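Soluble secreted antigen MPT53 (PDB 1LU4) probably acts as a secreted disulfide oxidoreductase of the thioredoxin family, oxidising reduced, unfolded secreted proteins so that they form disulfide bonds. Local coordinates at residues L29-P34 and G89-R94. Sequence-based numbering, arbitrary orientation. Where two conformers were deposited one is given.
Sequences LWFWTP and GVIWAR
Phe31 stands on edge over the indole of Trp92, an edge-to-face aromatic pair with the two ring planes at 83° and the phenyl centroid 4.8 Å from that of the five-membered ring. CD2 of Phe31 does the touching: it lies over the five-membered ring of Trp92, almost equally far from all five of its atoms, 3.6 Å from CE2. The same indole face takes a second contact further along, a CH-pi approach in which Phe31 CB sits 3.8 Å from the centroid of the six-membered ring, 19° off its normal. In both residues CG lies anti to the carbonyl carbon; for Phe31 (chi1 -66°) this turns the phenyl toward the helix and brings CD2 above the indole. The indole runs back under the strand while the phenyl reaches out toward the helix.

Strand 27-32 is the central strand of the mixed five-stranded sheet of this thioredoxin fold, hydrogen-bonded to strands 57-62 and 102-106, and the CxxC pair Cys36 and Cys39, probably redox-active and not disulfide-bonded in this model, follows at the start of helix 37-52. The short helix 90-94, whose Ile91 N and Trp92 N bond to the carboxylate of Asp86, lies on one side of that sheet; on the other, Trp32 stacks with Phe73 of helix 67-77.

Polar atoms meet the indole too. Trp32 O lies near the indole plane at its edge, 3.2 Å from Trp92 CZ2, while Trp92 NE1 makes a weak hydrogen bond to Ile61 O.

Looser apolar contacts complete the buried interface: Ile91 CG2 comes to 4.4 Å from Phe31 CE2, and Thr33 CG2 approaches Trp92 CH2 obliquely at 4.3 Å.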
ATOM      1  N   LEU A  29      -2.979  -3.038  -1.406  1.00  7.96           N
ATOM      2  CA  LEU A  29      -2.401  -1.743  -1.718  1.00  7.98           C
ATOM      3  C   LEU A  29      -2.566  -0.833  -0.509  1.00  8.33           C
ATOM      4  O   LEU A  29      -3.662  -0.788   0.088  1.00  9.97           O
ATOM      5  CB  LEU A  29      -3.092  -1.074  -2.912  1.00  9.06           C
ATOM      6  CG  LEU A  29      -3.182  -1.887  -4.197  1.00 10.01           C
ATOM      7  CD1 LEU A  29      -3.863  -1.069  -5.285  1.00 11.76           C
ATOM      8  CD2 LEU A  29      -1.814  -2.432  -4.647  1.00 11.36           C
ATOM      9  N   TRP A  30      -1.517  -0.103  -0.157  1.00  7.95           N
ATOM     10  CA  TRP A  30      -1.570   0.815   0.958  1.00  7.86           C
ATOM     11  C   TRP A  30      -1.055   2.156   0.479  1.00  7.71           C
ATOM     12  O   TRP A  30       0.116   2.302   0.124  1.00  8.56           O
ATOM     13  CB  TRP A  30      -0.727   0.300   2.123  1.00  9.25           C
ATOM     14  CG  TRP A  30      -0.761   1.138   3.367  1.00  8.24           C
ATOM     15  CD1 TRP A  30      -1.857   1.551   4.076  1.00  9.35           C
ATOM     16  CD2 TRP A  30       0.366   1.636   4.113  1.00  8.52           C
ATOM     17  NE1 TRP A  30      -1.503   2.278   5.179  1.00 10.14           N
ATOM     18  CE2 TRP A  30      -0.146   2.338   5.219  1.00  9.20           C
ATOM     19  CE3 TRP A  30       1.753   1.532   3.915  1.00  9.41           C
ATOM     20  CZ2 TRP A  30       0.708   2.953   6.147  1.00 10.79           C
ATOM     21  CZ3 TRP A  30       2.605   2.155   4.856  1.00 10.76           C
ATOM     22  CH2 TRP A  30       2.049   2.841   5.934  1.00 11.03           C
ATOM     23  N   PHE A  31      -1.966   3.141   0.458  1.00  7.42           N
ATOM     24  CA  PHE A  31      -1.634   4.512   0.001  1.00  8.43           C
ATOM     25  C   PHE A  31      -1.251   5.334   1.179  1.00  7.52           C
ATOM     26  O   PHE A  31      -2.044   5.516   2.133  1.00  9.39           O
ATOM     27  CB  PHE A  31      -2.890   5.116  -0.682  1.00  8.64           C
ATOM     28  CG  PHE A  31      -3.266   4.398  -1.957  1.00  8.96           C
ATOM     29  CD1 PHE A  31      -4.047   3.234  -1.954  1.00 10.32           C
ATOM     30  CD2 PHE A  31      -2.828   4.891  -3.198  1.00 10.07           C
ATOM     31  CE1 PHE A  31      -4.372   2.610  -3.139  1.00 11.52           C
ATOM     32  CE2 PHE A  31      -3.149   4.238  -4.383  1.00 11.00           C
ATOM     33  CZ  PHE A  31      -3.913   3.077  -4.374  1.00 11.91           C
ATOM     34  N   TRP A  32      -0.029   5.849   1.166  1.00  7.95           N
ATOM     35  CA  TRP A  32       0.525   6.559   2.351  1.00  7.71           C
ATOM     36  C   TRP A  32       1.303   7.783   1.922  1.00  7.17           C
ATOM     37  O   TRP A  32       1.695   7.985   0.769  1.00  7.83           O
ATOM     38  CB  TRP A  32       1.435   5.586   3.082  1.00  8.15           C
ATOM     39  CG  TRP A  32       2.631   4.996   2.428  1.00  7.51           C
ATOM     40  CD1 TRP A  32       2.657   3.836   1.718  1.00  7.75           C
ATOM     41  CD2 TRP A  32       3.978   5.494   2.425  1.00  8.05           C
ATOM     42  NE1 TRP A  32       3.921   3.550   1.258  1.00  7.99           N
ATOM     43  CE2 TRP A  32       4.752   4.557   1.694  1.00  7.85           C
ATOM     44  CE3 TRP A  32       4.596   6.617   2.971  1.00  9.38           C
ATOM     45  CZ2 TRP A  32       6.132   4.707   1.496  1.00  8.12           C
ATOM     46  CZ3 TRP A  32       5.958   6.766   2.772  1.00  9.43           C
ATOM     47  CH2 TRP A  32       6.719   5.831   2.028  1.00  9.19           C
ATOM     48  N   THR A  33       1.527   8.658   2.945  1.00  7.99           N
ATOM     49  CA  THR A  33       2.498   9.721   2.807  1.00  8.39           C
ATOM     50  C   THR A  33       3.345   9.729   4.073  1.00  7.99           C
ATOM     51  O   THR A  33       2.845   9.371   5.136  1.00  8.94           O
ATOM     52  CB  THR A  33       1.814  11.108   2.625  1.00  9.89           C
ATOM     53  OG1 THR A  33       1.132  11.522   3.857  1.00 13.74           O
ATOM     54  CG2 THR A  33       0.853  11.221   1.494  1.00 14.18           C
ATOM     55  N   PRO A  34       4.645  10.108   4.010  1.00  8.50           N
ATOM     56  CA  PRO A  34       5.506   9.853   5.163  1.00  8.86           C
ATOM     57  C   PRO A  34       5.271  10.775   6.337  1.00  8.84           C
ATOM     58  O   PRO A  34       5.730  10.477   7.453  1.00  9.57           O
ATOM     59  CB  PRO A  34       6.916  10.013   4.568  1.00  9.74           C
ATOM     60  CG  PRO A  34       6.733  10.899   3.345  1.00  9.42           C
ATOM     61  CD  PRO A  34       5.367  10.455   2.811  1.00  9.70           C
ATOM     62  N   GLY A  89       0.991  11.381  -8.573  1.00 11.47           N
ATOM     63  CA  GLY A  89      -0.324  10.996  -8.157  1.00 11.58           C
ATOM     64  C   GLY A  89      -1.158  10.290  -9.169  1.00 10.91           C
ATOM     65  O   GLY A  89      -2.378  10.187  -8.989  1.00 11.62           O
ATOM     66  N   VAL A  90      -0.569   9.774 -10.237  1.00 11.12           N
ATOM     67  CA  VAL A  90      -1.353   9.105 -11.265  1.00 11.11           C
ATOM     68  C   VAL A  90      -2.004   7.818 -10.767  1.00  9.82           C
ATOM     69  O   VAL A  90      -3.150   7.541 -11.088  1.00 10.78           O
ATOM     70  CB  VAL A  90      -0.455   8.885 -12.501  1.00 13.00           C
ATOM     71  CG1 VAL A  90      -1.072   7.941 -13.538  1.00 15.42           C
ATOM     72  CG2 VAL A  90      -0.116  10.230 -13.176  1.00 15.83           C
ATOM     73  N   ILE A  91      -1.252   7.022  -9.990  1.00 10.16           N
ATOM     74  CA  ILE A  91      -1.899   5.795  -9.470  1.00  9.82           C
ATOM     75  C   ILE A  91      -2.908   6.140  -8.410  1.00  8.73           C
ATOM     76  O   ILE A  91      -4.014   5.556  -8.356  1.00 10.13           O
ATOM     77  CB  ILE A  91      -0.823   4.797  -8.928  1.00 11.33           C
ATOM     78  CG1 ILE A  91       0.220   4.486 -10.026  1.00 13.75           C
ATOM     79  CG2 ILE A  91      -1.482   3.570  -8.373  1.00 12.45           C
ATOM     80  CD1 ILE A  91       1.435   3.803  -9.377  1.00 18.17           C
ATOM     81  N   TRP A  92      -2.623   7.119  -7.556  1.00  9.61           N
ATOM     82  CA  TRP A  92      -3.578   7.554  -6.549  1.00 10.01           C
ATOM     83  C   TRP A  92      -4.904   7.875  -7.051  1.00 11.39           C
ATOM     84  O   TRP A  92      -6.021   7.640  -6.796  1.00 10.90           O
ATOM     85  CB  TRP A  92      -3.123   8.722  -5.741  0.52 11.41           C
ATOM     86  CG  TRP A  92      -2.171   8.321  -4.694  0.52  9.78           C
ATOM     87  CD1 TRP A  92      -0.984   7.677  -4.846  0.52 10.59           C
ATOM     88  CD2 TRP A  92      -2.335   8.557  -3.288  0.52 10.27           C
ATOM     89  NE1 TRP A  92      -0.393   7.497  -3.706  0.52  8.77           N
ATOM     90  CE2 TRP A  92      -1.173   8.017  -2.699  0.52  9.63           C
ATOM     91  CE3 TRP A  92      -3.274   9.139  -2.434  0.52 12.92           C
ATOM     92  CZ2 TRP A  92      -0.750   7.944  -1.354  0.52  7.50           C
ATOM     93  CZ3 TRP A  92      -2.955   9.126  -1.077  0.52 12.74           C
ATOM     94  CH2 TRP A  92      -1.767   8.557  -0.627  0.52 13.15           C
ATOM     95  N   ALA A  93      -4.739   8.462  -8.325  1.00  9.97           N
ATOM     96  CA  ALA A  93      -6.119   9.205  -9.318  1.00 12.04           C
ATOM     97  C   ALA A  93      -6.768   7.932  -9.749  1.00 11.11           C
ATOM     98  O   ALA A  93      -7.985   7.908  -9.728  1.00 12.49           O
ATOM     99  CB  ALA A  93      -5.585  10.082 -10.304  1.00 14.03           C
ATOM    100  N   ARG A  94      -6.053   6.895 -10.179  1.00 12.57           N
ATOM    101  CA  ARG A  94      -6.658   5.709 -10.775  1.00 13.52           C
ATOM    102  C   ARG A  94      -7.546   5.049  -9.742  1.00 14.57           C
ATOM    103  O   ARG A  94      -8.563   4.457 -10.087  1.00 16.13           O
ATOM    104  CB  ARG A  94      -5.532   4.841 -11.369  1.00 16.74           C
ATOM    105  CG  ARG A  94      -6.016   3.540 -11.990  1.00 23.42           C
ATOM    106  CD  ARG A  94      -4.678   2.870 -12.368  1.00 33.78           C
ATOM    107  NE  ARG A  94      -4.413   3.247 -13.736  1.00 47.16           N
ATOM    108  CZ  ARG A  94      -4.764   2.676 -14.871  1.00 38.64           C
ATOM    109  NH1 ARG A  94      -5.468   1.554 -14.942  1.00 34.35           N
ATOM    110  NH2 ARG A  94      -4.374   3.268 -15.981  1.00 37.14           N
TER